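Local coordinates for putative transcriptional regulator protein (Vibrio parahaemolyticus, PDB 3ER6) that is of unknown function but probably acts as a sequence-specific DNA-binding transcription regulator, of which this chain holds the DJ-1/PfpI-like domain, at residues Leu14-Ala22 with Leu55-Val63; Trp69-Ile80 with Asp94-Leu104. The protein carries 1 engineered substitution. All blocks are in the same frame, centred on the assembly; numbering follows the deposited sequence.

Contact 1: Leu14-Ala22 with Leu55-Val63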
loop_
_atom_site.group_PDB
_atom_site.type_symbol
_atom_site.label_atom_id
_atom_site.label_comp_id
_atom_site.label_asym_id
_atom_site.label_seq_id
_atom_site.Cartn_x
_atom_site.Cartn_y
_atom_site.Cartn_z
ATOM N N LEU A 14 3.116 -9.548 -9.971
ATOM C CA LEU A 14 4.138 -10.349 -9.360
ATOM C C LEU A 14 4.689 -9.640 -8.125
ATOM O O LEU A 14 5.233 -8.515 -8.230
ATOM C CB LEU A 14 5.273 -10.555 -10.365
ATOM C CG LEU A 14 6.514 -11.278 -9.857
ATOM C CD1 LEU A 14 6.173 -12.795 -9.538
ATOM C CD2 LEU A 14 7.585 -11.125 -10.905
ATOM N N ALA A 15 4.569 -10.319 -6.970
ATOM C CA ALA A 15 5.042 -9.792 -5.670
ATOM C C ALA A 15 6.230 -10.634 -5.268
ATOM O O ALA A 15 6.087 -11.773 -4.810
ATOM C CB ALA A 15 3.863 -9.875 -4.600
ATOM N N PRO A 16 7.438 -10.136 -5.532
ATOM C CA PRO A 16 8.589 -10.954 -5.263
ATOM C C PRO A 16 8.910 -11.261 -3.783
ATOM O O PRO A 16 9.558 -12.249 -3.525
ATOM C CB PRO A 16 9.731 -10.166 -5.898
ATOM C CG PRO A 16 9.054 -9.495 -7.127
ATOM C CD PRO A 16 7.713 -9.016 -6.459
ATOM N N THR A 17 8.481 -10.431 -2.839
ATOM C CA THR A 17 8.829 -10.641 -1.424
ATOM C C THR A 17 7.773 -10.118 -0.463
ATOM O O THR A 17 7.265 -8.993 -0.636
ATOM C CB THR A 17 10.232 -10.011 -1.063
ATOM O OG1 THR A 17 10.472 -10.131 0.358
ATOM C CG2 THR A 17 10.298 -8.584 -1.399
ATOM N N GLY A 18 7.477 -10.888 0.595
ATOM C CA GLY A 18 6.551 -10.427 1.607
ATOM C C GLY A 18 7.142 -9.328 2.497
ATOM O O GLY A 18 6.440 -8.701 3.257
ATOM N N ARG A 19 8.421 -9.053 2.375
ATOM C CA ARG A 19 9.000 -7.918 3.090
ATOM C C ARG A 19 8.467 -6.577 2.578
ATOM O O ARG A 19 8.360 -5.604 3.354
ATOM C CB ARG A 19 10.535 -7.956 2.973
ATOM C CG ARG A 19 11.239 -9.250 3.552
ATOM C CD ARG A 19 11.067 -9.406 5.098
ATOM N NE ARG A 19 9.772 -10.026 5.411
ATOM C CZ ARG A 19 9.224 -10.037 6.628
ATOM N NH1 ARG A 19 8.049 -10.582 6.817
ATOM N NH2 ARG A 19 9.849 -9.474 7.656
ATOM N N TYR A 20 8.080 -6.536 1.293
ATOM C CA TYR A 20 7.677 -5.303 0.655
ATOM C C TYR A 20 6.666 -5.641 -0.408
ATOM O O TYR A 20 6.999 -5.693 -1.600
ATOM C CB TYR A 20 8.917 -4.612 0.009
ATOM C CG TYR A 20 9.872 -4.134 1.087
ATOM C CD1 TYR A 20 9.538 -3.042 1.900
ATOM C CD2 TYR A 20 11.091 -4.795 1.327
ATOM C CE1 TYR A 20 10.442 -2.593 2.921
ATOM C CE2 TYR A 20 11.953 -4.405 2.350
ATOM C CZ TYR A 20 11.654 -3.316 3.124
ATOM O OH TYR A 20 12.549 -2.926 4.111
ATOM N N PHE A 21 5.462 -5.995 0.012
ATOM C CA PHE A 21 4.406 -6.287 -0.983
ATOM C C PHE A 21 3.249 -5.298 -0.932
ATOM O O PHE A 21 2.373 -5.331 -1.829
ATOM C CB PHE A 21 3.892 -7.735 -0.884
ATOM C CG PHE A 21 2.914 -7.967 0.257
ATOM C CD1 PHE A 21 1.556 -8.091 0.024
ATOM C CD2 PHE A 21 3.382 -8.082 1.582
ATOM C CE1 PHE A 21 0.647 -8.307 1.094
ATOM C CE2 PHE A 21 2.486 -8.322 2.633
ATOM C CZ PHE A 21 1.113 -8.417 2.389
ATOM N N ALA A 22 3.230 -4.403 0.070
ATOM C CA ALA A 22 2.088 -3.442 0.185
ATOM C C ALA A 22 1.854 -2.665 -1.075
ATOM O O ALA A 22 0.709 -2.457 -1.462
ATOM C CB ALA A 22 2.290 -2.457 1.307
ATOM N N LEU A 55 3.403 -15.637 0.509
ATOM C CA LEU A 55 4.345 -14.642 0.932
ATOM C C LEU A 55 4.235 -14.673 2.428
ATOM O O LEU A 55 3.132 -14.819 2.964
ATOM C CB LEU A 55 3.965 -13.239 0.438
ATOM C CG LEU A 55 4.144 -12.981 -1.081
ATOM C CD1 LEU A 55 3.997 -11.528 -1.261
ATOM C CD2 LEU A 55 5.492 -13.430 -1.581
ATOM N N ILE A 56 5.339 -14.398 3.081
ATOM C CA ILE A 56 5.322 -14.174 4.542
ATOM C C ILE A 56 5.440 -12.643 4.742
ATOM O O ILE A 56 6.476 -12.060 4.468
ATOM C CB ILE A 56 6.480 -14.915 5.175
ATOM C CG1 ILE A 56 6.390 -16.431 4.807
ATOM C CG2 ILE A 56 6.472 -14.645 6.736
ATOM C CD1 ILE A 56 5.044 -17.077 5.376
ATOM N N GLY A 57 4.362 -12.010 5.180
ATOM C CA GLY A 57 4.293 -10.548 5.280
ATOM C C GLY A 57 4.652 -10.134 6.697
ATOM O O GLY A 57 4.919 -10.983 7.565
ATOM N N ARG A 58 4.715 -8.836 6.930
ATOM C CA ARG A 58 5.008 -8.333 8.250
ATOM C C ARG A 58 3.792 -8.477 9.145
ATOM O O ARG A 58 2.697 -8.697 8.676
ATOM C CB ARG A 58 5.436 -6.897 8.108
ATOM C CG ARG A 58 6.849 -6.877 7.425
ATOM C CD ARG A 58 7.199 -5.537 7.112
ATOM N NE ARG A 58 8.345 -5.423 6.204
ATOM C CZ ARG A 58 9.636 -5.414 6.548
ATOM N NH1 ARG A 58 10.064 -5.624 7.804
ATOM N NH2 ARG A 58 10.526 -5.217 5.585
ATOM N N GLY A 59 4.020 -8.427 10.444
ATOM C CA GLY A 59 2.929 -8.546 11.414
ATOM C C GLY A 59 2.371 -9.974 11.500
ATOM O O GLY A 59 1.222 -10.152 11.890
ATOM N N GLY A 60 3.194 -10.969 11.149
ATOM C CA GLY A 60 2.846 -12.380 11.267
ATOM C C GLY A 60 1.731 -12.840 10.351
ATOM O O GLY A 60 0.867 -13.631 10.766
ATOM N N ILE A 61 1.691 -12.345 9.125
ATOM C CA ILE A 61 0.678 -12.825 8.175
ATOM C C ILE A 61 1.260 -13.719 7.092
ATOM O O ILE A 61 2.483 -13.670 6.760
ATOM C CB ILE A 61 -0.078 -11.657 7.467
ATOM C CG1 ILE A 61 0.908 -10.793 6.636
ATOM C CG2 ILE A 61 -0.837 -10.858 8.514
ATOM C CD1 ILE A 61 0.283 -9.594 5.883
ATOM N N SER A 62 0.380 -14.573 6.570
ATOM C CA SER A 62 0.724 -15.385 5.427
ATOM C C SER A 62 -0.250 -14.926 4.339
ATOM O O SER A 62 -1.447 -14.761 4.618
ATOM C CB SER A 62 0.397 -16.845 5.734
ATOM O OG SER A 62 0.964 -17.603 4.752
ATOM N N VAL A 63 0.240 -14.808 3.118
ATOM C CA VAL A 63 -0.562 -14.388 1.952
ATOM C C VAL A 63 -0.599 -15.481 0.846
ATOM O O VAL A 63 0.395 -15.746 0.144
ATOM C CB VAL A 63 -0.054 -13.050 1.387
ATOM C CG1 VAL A 63 -1.025 -12.520 0.263
ATOM C CG2 VAL A 63 -0.022 -11.978 2.527
HETATM O O HOH W 1 4.998 -6.710 4.380
HETATM O O HOH W 2 7.826 -13.630 1.349
HETATM O O HOH W 3 9.021 -12.112 3.445
HETATM O O HOH W 4 13.333 -5.619 5.968
#
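The guanidinium of R58 carries NH2 of R19 over one face, while in its plane at the edge lie the carbonyl oxygen of R19 and the rim of the Y20 ring. The R19 guanidinium in turn has CG of R58 over one face, and its edge points at the backbone of I56. The Y20 ring receives the R58 cation over a face, a cation-pi contact in which R58 CZ lies 4.9 Å from the centroid of the Y20 ring, the two planes 62° apart. R58 grips R19 O side-on through two nitrogens: NE to O is 2.9 Å, in the carbonyl plane on a lone pair, and NH2 to O is 3.1 Å, tilted from that plane. R19 answers with a nearly straight NH1 bond to I56 O, 3.2 Å, from above the carbonyl plane. The two arginines are like charges, but E32 of the second subunit pairs with R58 NH1, which probably eases their closeness.

The 55-63 segment is a beta hairpin, and the loop after strand 9-14 lies against it through a type I turn, T17 to Y20. The backbones draw nearest at G18 and G57, where G18, without a side chain, lets its CA-H contact I56 O. Water 2 joins the N atoms of G18 and I56. F21 takes the crowded position between N and carbonyl carbon (chi1 78°), which sends CZ to V63 CG2 at 3.7 Å and to I61 CD1, met at the ring edge. L55 packs against the loop, its CD1 3.7 Å from A15 CB.

Contact 2: Trp69-Ile80 with Asp94-Leu104; sequences WQSFDFTNILII and DPALFDWIREL
W69 and W100 form the tight centre of this contact, lying alongside one another and pointing opposite ways with ring planes 52° apart, W69 CE3 3.5 Å from W100 CD2. L97 CD1 sits over the five-membered ring of W69, 3.4 Å from its centroid, a CH-pi contact; Q70 CD lies over the opposite face. W100 is sandwiched too, between W69 CE3 and L104 CD1. With CG anti to N (chi1 177°), the W100 indole is placed with NE1 facing F72 O in the ring plane, 3.0 Å with a nearly straight N-H, satisfying its one polar atom; W69 NE1 is met by P50 O. Branched aliphatics join strand to helix: L78 CD1 touches W100 CH2 at 3.6 Å, and I80 and I101 meet tip to tip.

The margins are looser. At exposed D73 the backbone O, which also accepts from K107 NZ, lies against L104 CD2, and D94 OD2 stands 4.2 Å from W69 CZ2, while its OD1 caps A96 N. Strand 77-80 and helix 95-104 run in broadly opposed directions, 141° between them, with axes 10.5 Å apart: the strand-to-helix packing of an alpha/beta sandwich, here the DJ-1/PfpI fold, whose parallel strands are flanked by helices.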
loop_
_atom_site.group_PDB
_atom_site.type_symbol
_atom_site.label_atom_id
_atom_site.label_comp_id
_atom_site.label_asym_id
_atom_site.label_seq_id
_atom_site.Cartn_x
_atom_site.Cartn_y
_atom_site.Cartn_z
ATOM N N TRP A 69 2.096 -18.090 -11.734
ATOM C CA TRP A 69 2.531 -17.198 -12.824
ATOM C C TRP A 69 2.603 -17.932 -14.170
ATOM O O TRP A 69 2.312 -17.330 -15.219
ATOM C CB TRP A 69 3.843 -16.488 -12.493
ATOM C CG TRP A 69 5.102 -17.341 -12.286
ATOM C CD1 TRP A 69 5.626 -17.775 -11.091
ATOM C CD2 TRP A 69 5.988 -17.838 -13.304
ATOM N NE1 TRP A 69 6.756 -18.500 -11.307
ATOM C CE2 TRP A 69 7.018 -18.550 -12.647
ATOM C CE3 TRP A 69 6.012 -17.732 -14.701
ATOM C CZ2 TRP A 69 8.085 -19.148 -13.348
ATOM C CZ3 TRP A 69 7.058 -18.341 -15.406
ATOM C CH2 TRP A 69 8.052 -19.066 -14.734
ATOM N N GLN A 70 2.937 -19.224 -14.124
ATOM C CA GLN A 70 3.047 -20.059 -15.334
ATOM C C GLN A 70 1.696 -20.236 -16.040
ATOM O O GLN A 70 1.660 -20.521 -17.220
ATOM C CB GLN A 70 3.666 -21.467 -15.041
ATOM C CG GLN A 70 5.096 -21.522 -14.600
ATOM C CD GLN A 70 5.254 -21.442 -13.097
ATOM O OE1 GLN A 70 4.341 -20.941 -12.403
ATOM N NE2 GLN A 70 6.432 -21.867 -12.569
ATOM N N SER A 71 0.568 -20.018 -15.360
ATOM C CA SER A 71 -0.730 -20.113 -16.055
ATOM C C SER A 71 -1.050 -18.932 -16.969
ATOM O O SER A 71 -2.076 -18.946 -17.643
ATOM C CB SER A 71 -1.877 -20.260 -15.043
ATOM O OG SER A 71 -1.666 -21.386 -14.221
ATOM N N PHE A 72 -0.213 -17.901 -16.984
ATOM C CA PHE A 72 -0.503 -16.708 -17.761
ATOM C C PHE A 72 0.403 -16.615 -18.982
ATOM O O PHE A 72 1.578 -16.362 -18.854
ATOM C CB PHE A 72 -0.429 -15.434 -16.868
ATOM C CG PHE A 72 -1.411 -15.470 -15.716
ATOM C CD1 PHE A 72 -2.754 -15.246 -15.927
ATOM C CD2 PHE A 72 -0.991 -15.762 -14.430
ATOM C CE1 PHE A 72 -3.685 -15.342 -14.897
ATOM C CE2 PHE A 72 -1.889 -15.827 -13.385
ATOM C CZ PHE A 72 -3.241 -15.633 -13.587
ATOM N N ASP A 73 -0.127 -16.909 -20.164
ATOM C CA ASP A 73 0.628 -16.702 -21.412
ATOM C C ASP A 73 0.473 -15.317 -21.936
ATOM O O ASP A 73 1.320 -14.855 -22.703
ATOM C CB ASP A 73 0.108 -17.611 -22.526
ATOM C CG ASP A 73 0.572 -19.010 -22.379
ATOM O OD1 ASP A 73 1.625 -19.227 -21.692
ATOM O OD2 ASP A 73 -0.126 -19.891 -22.962
ATOM N N PHE A 74 -0.628 -14.672 -21.543
ATOM C CA PHE A 74 -1.000 -13.317 -21.999
ATOM C C PHE A 74 -1.437 -12.476 -20.798
ATOM O O PHE A 74 -1.997 -13.008 -19.861
ATOM C CB PHE A 74 -2.173 -13.406 -23.020
ATOM C CG PHE A 74 -3.020 -12.137 -23.124
ATOM C CD1 PHE A 74 -2.769 -11.185 -24.116
ATOM C CD2 PHE A 74 -4.055 -11.898 -22.217
ATOM C CE1 PHE A 74 -3.518 -10.007 -24.199
ATOM C CE2 PHE A 74 -4.820 -10.753 -22.298
ATOM C CZ PHE A 74 -4.558 -9.796 -23.302
ATOM N N THR A 75 -1.187 -11.174 -20.835
ATOM C CA THR A 75 -1.846 -10.233 -19.896
ATOM C C THR A 75 -1.746 -8.832 -20.511
ATOM O O THR A 75 -0.818 -8.554 -21.252
ATOM C CB THR A 75 -1.157 -10.233 -18.470
ATOM O OG1 THR A 75 -1.922 -9.440 -17.537
ATOM C CG2 THR A 75 0.336 -9.696 -18.525
ATOM N N ASN A 76 -2.685 -7.952 -20.186
ATOM C CA ASN A 76 -2.658 -6.590 -20.688
ATOM C C ASN A 76 -1.592 -5.830 -19.926
ATOM O O ASN A 76 -0.826 -5.058 -20.522
ATOM C CB ASN A 76 -4.022 -5.921 -20.508
ATOM C CG ASN A 76 -5.126 -6.646 -21.268
ATOM O OD1 ASN A 76 -5.867 -7.462 -20.708
ATOM N ND2 ASN A 76 -5.235 -6.343 -22.558
ATOM N N ILE A 77 -1.608 -6.009 -18.590
ATOM C CA ILE A 77 -0.634 -5.335 -17.699
ATOM C C ILE A 77 0.065 -6.374 -16.813
ATOM O O ILE A 77 -0.588 -7.297 -16.308
ATOM C CB ILE A 77 -1.316 -4.330 -16.771
ATOM C CG1 ILE A 77 -2.067 -3.250 -17.591
ATOM C CG2 ILE A 77 -0.292 -3.686 -15.847
ATOM C CD1 ILE A 77 -3.218 -2.565 -16.714
ATOM N N LEU A 78 1.393 -6.224 -16.662
ATOM C CA LEU A 78 2.141 -6.975 -15.655
ATOM C C LEU A 78 2.714 -5.959 -14.678
ATOM O O LEU A 78 3.400 -5.038 -15.112
ATOM C CB LEU A 78 3.258 -7.845 -16.279
ATOM C CG LEU A 78 4.269 -8.489 -15.286
ATOM C CD1 LEU A 78 3.666 -9.658 -14.455
ATOM C CD2 LEU A 78 5.595 -8.980 -15.949
ATOM N N ILE A 79 2.452 -6.115 -13.374
ATOM C CA ILE A 79 3.138 -5.291 -12.372
ATOM C C ILE A 79 4.239 -6.117 -11.711
ATOM O O ILE A 79 4.023 -7.261 -11.298
ATOM C CB ILE A 79 2.154 -4.776 -11.288
ATOM C CG1 ILE A 79 0.981 -4.115 -11.979
ATOM C CG2 ILE A 79 2.873 -3.808 -10.264
ATOM C CD1 ILE A 79 -0.083 -3.673 -11.040
ATOM N N ILE A 80 5.430 -5.547 -11.656
ATOM C CA ILE A 80 6.510 -6.190 -10.972
ATOM C C ILE A 80 6.758 -5.378 -9.728
ATOM O O ILE A 80 7.205 -4.197 -9.784
ATOM C CB ILE A 80 7.778 -6.223 -11.830
ATOM C CG1 ILE A 80 7.510 -6.968 -13.171
ATOM C CG2 ILE A 80 8.964 -6.757 -11.041
ATOM C CD1 ILE A 80 8.701 -6.745 -14.151
ATOM N N ASP A 94 14.443 -16.618 -10.117
ATOM C CA ASP A 94 14.369 -17.713 -11.079
ATOM C C ASP A 94 14.570 -17.194 -12.516
ATOM O O ASP A 94 13.843 -16.344 -12.980
ATOM C CB ASP A 94 12.969 -18.340 -10.911
ATOM C CG ASP A 94 12.773 -19.615 -11.677
ATOM O OD1 ASP A 94 13.627 -20.007 -12.503
ATOM O OD2 ASP A 94 11.675 -20.189 -11.468
ATOM N N PRO A 95 15.552 -17.735 -13.243
ATOM C CA PRO A 95 15.725 -17.329 -14.660
ATOM C C PRO A 95 14.493 -17.527 -15.534
ATOM O O PRO A 95 14.280 -16.773 -16.498
ATOM C CB PRO A 95 16.825 -18.255 -15.165
ATOM C CG PRO A 95 17.189 -19.164 -14.038
ATOM C CD PRO A 95 16.629 -18.622 -12.765
ATOM N N ALA A 96 13.722 -18.577 -15.274
ATOM C CA ALA A 96 12.486 -18.805 -16.018
ATOM C C ALA A 96 11.499 -17.645 -15.837
ATOM O O ALA A 96 10.688 -17.353 -16.726
ATOM C CB ALA A 96 11.856 -20.108 -15.630
ATOM N N LEU A 97 11.585 -16.988 -14.683
ATOM C CA LEU A 97 10.721 -15.831 -14.412
ATOM C C LEU A 97 11.216 -14.633 -15.240
ATOM O O LEU A 97 10.399 -13.904 -15.797
ATOM C CB LEU A 97 10.719 -15.515 -12.930
ATOM C CG LEU A 97 9.573 -14.735 -12.286
ATOM C CD1 LEU A 97 8.126 -15.297 -12.585
ATOM C CD2 LEU A 97 9.809 -14.768 -10.799
ATOM N N PHE A 98 12.542 -14.425 -15.322
ATOM C CA PHE A 98 13.059 -13.438 -16.281
ATOM C C PHE A 98 12.620 -13.753 -17.704
ATOM O O PHE A 98 12.315 -12.846 -18.457
ATOM C CB PHE A 98 14.594 -13.332 -16.230
ATOM C CG PHE A 98 15.087 -12.441 -15.157
ATOM C CD1 PHE A 98 14.944 -11.062 -15.283
ATOM C CD2 PHE A 98 15.663 -12.957 -14.018
ATOM C CE1 PHE A 98 15.415 -10.198 -14.276
ATOM C CE2 PHE A 98 16.119 -12.122 -13.009
ATOM C CZ PHE A 98 15.993 -10.719 -13.137
ATOM N N ASP A 99 12.607 -15.038 -18.094
ATOM C CA ASP A 99 12.202 -15.368 -19.447
ATOM C C ASP A 99 10.748 -14.983 -19.633
ATOM O O ASP A 99 10.374 -14.456 -20.647
ATOM C CB ASP A 99 12.368 -16.876 -19.763
ATOM C CG ASP A 99 13.842 -17.321 -19.795
ATOM O OD1 ASP A 99 14.722 -16.451 -19.960
ATOM O OD2 ASP A 99 14.118 -18.544 -19.628
ATOM N N TRP A 100 9.916 -15.248 -18.622
ATOM C CA TRP A 100 8.488 -14.947 -18.701
ATOM C C TRP A 100 8.202 -13.414 -18.842
ATOM O O TRP A 100 7.433 -12.997 -19.683
ATOM C CB TRP A 100 7.834 -15.560 -17.449
ATOM C CG TRP A 100 6.374 -15.330 -17.275
ATOM C CD1 TRP A 100 5.349 -15.919 -17.976
ATOM C CD2 TRP A 100 5.769 -14.569 -16.223
ATOM N NE1 TRP A 100 4.141 -15.518 -17.457
ATOM C CE2 TRP A 100 4.370 -14.675 -16.390
ATOM C CE3 TRP A 100 6.278 -13.742 -15.218
ATOM C CZ2 TRP A 100 3.465 -14.003 -15.572
ATOM C CZ3 TRP A 100 5.370 -13.073 -14.362
ATOM C CH2 TRP A 100 3.962 -13.212 -14.559
ATOM N N ILE A 101 8.916 -12.589 -18.091
ATOM C CA ILE A 101 8.801 -11.129 -18.185
ATOM C C ILE A 101 9.276 -10.639 -19.554
ATOM O O ILE A 101 8.639 -9.784 -20.206
ATOM C CB ILE A 101 9.644 -10.499 -17.060
ATOM C CG1 ILE A 101 9.007 -10.825 -15.684
ATOM C CG2 ILE A 101 9.852 -8.952 -17.282
ATOM C CD1 ILE A 101 9.938 -10.519 -14.467
ATOM N N ARG A 102 10.417 -11.184 -19.968
ATOM C CA ARG A 102 10.987 -10.815 -21.277
ATOM C C ARG A 102 9.943 -11.107 -22.345
ATOM O O ARG A 102 9.652 -10.260 -23.206
ATOM C CB ARG A 102 12.288 -11.577 -21.518
ATOM C CG ARG A 102 12.880 -11.435 -22.896
ATOM C CD ARG A 102 14.086 -12.407 -23.039
ATOM N NE ARG A 102 14.571 -12.406 -24.423
ATOM C CZ ARG A 102 15.462 -11.543 -24.913
ATOM N NH1 ARG A 102 15.996 -10.646 -24.130
ATOM N NH2 ARG A 102 15.830 -11.620 -26.181
ATOM N N GLU A 103 9.338 -12.294 -22.291
ATOM C CA GLU A 103 8.410 -12.663 -23.353
ATOM C C GLU A 103 7.164 -11.836 -23.340
ATOM O O GLU A 103 6.660 -11.432 -24.399
ATOM C CB GLU A 103 8.011 -14.152 -23.296
ATOM C CG GLU A 103 9.205 -15.113 -23.430
ATOM C CD GLU A 103 8.815 -16.598 -23.117
ATOM O OE1 GLU A 103 9.613 -17.279 -22.435
ATOM O OE2 GLU A 103 7.717 -17.079 -23.526
ATOM N N LEU A 104 6.588 -11.652 -22.159
ATOM C CA LEU A 104 5.384 -10.842 -22.061
ATOM C C LEU A 104 5.661 -9.454 -22.652
ATOM O O LEU A 104 4.830 -8.895 -23.385
ATOM C CB LEU A 104 4.891 -10.710 -20.604
ATOM C CG LEU A 104 4.205 -11.909 -19.939
ATOM C CD1 LEU A 104 4.037 -11.614 -18.374
ATOM C CD2 LEU A 104 2.876 -12.318 -20.625
#

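How the contacts relate
Both contacts are largely buried, but they differ in place and chemistry. Contact 2 lies within the domain, where helix 95-106 packs on central strand 77-80; no other chain touches it, and aromatic and aliphatic side chains do nearly all the work, with one indole bond across it. Contact 1 lies farther from the chain centre, at the loop after strand 9-14 and the separate hairpin 55-64, whose S62 and V63 pair antiparallel with a strand of the second subunit; there arginines, backbone oxygens and bridging waters meet. The two share a seam, since L14 N probably bonds to I79 O between the neighbouring parallel strands 9-14 and 77-80, and L14 packs on L97.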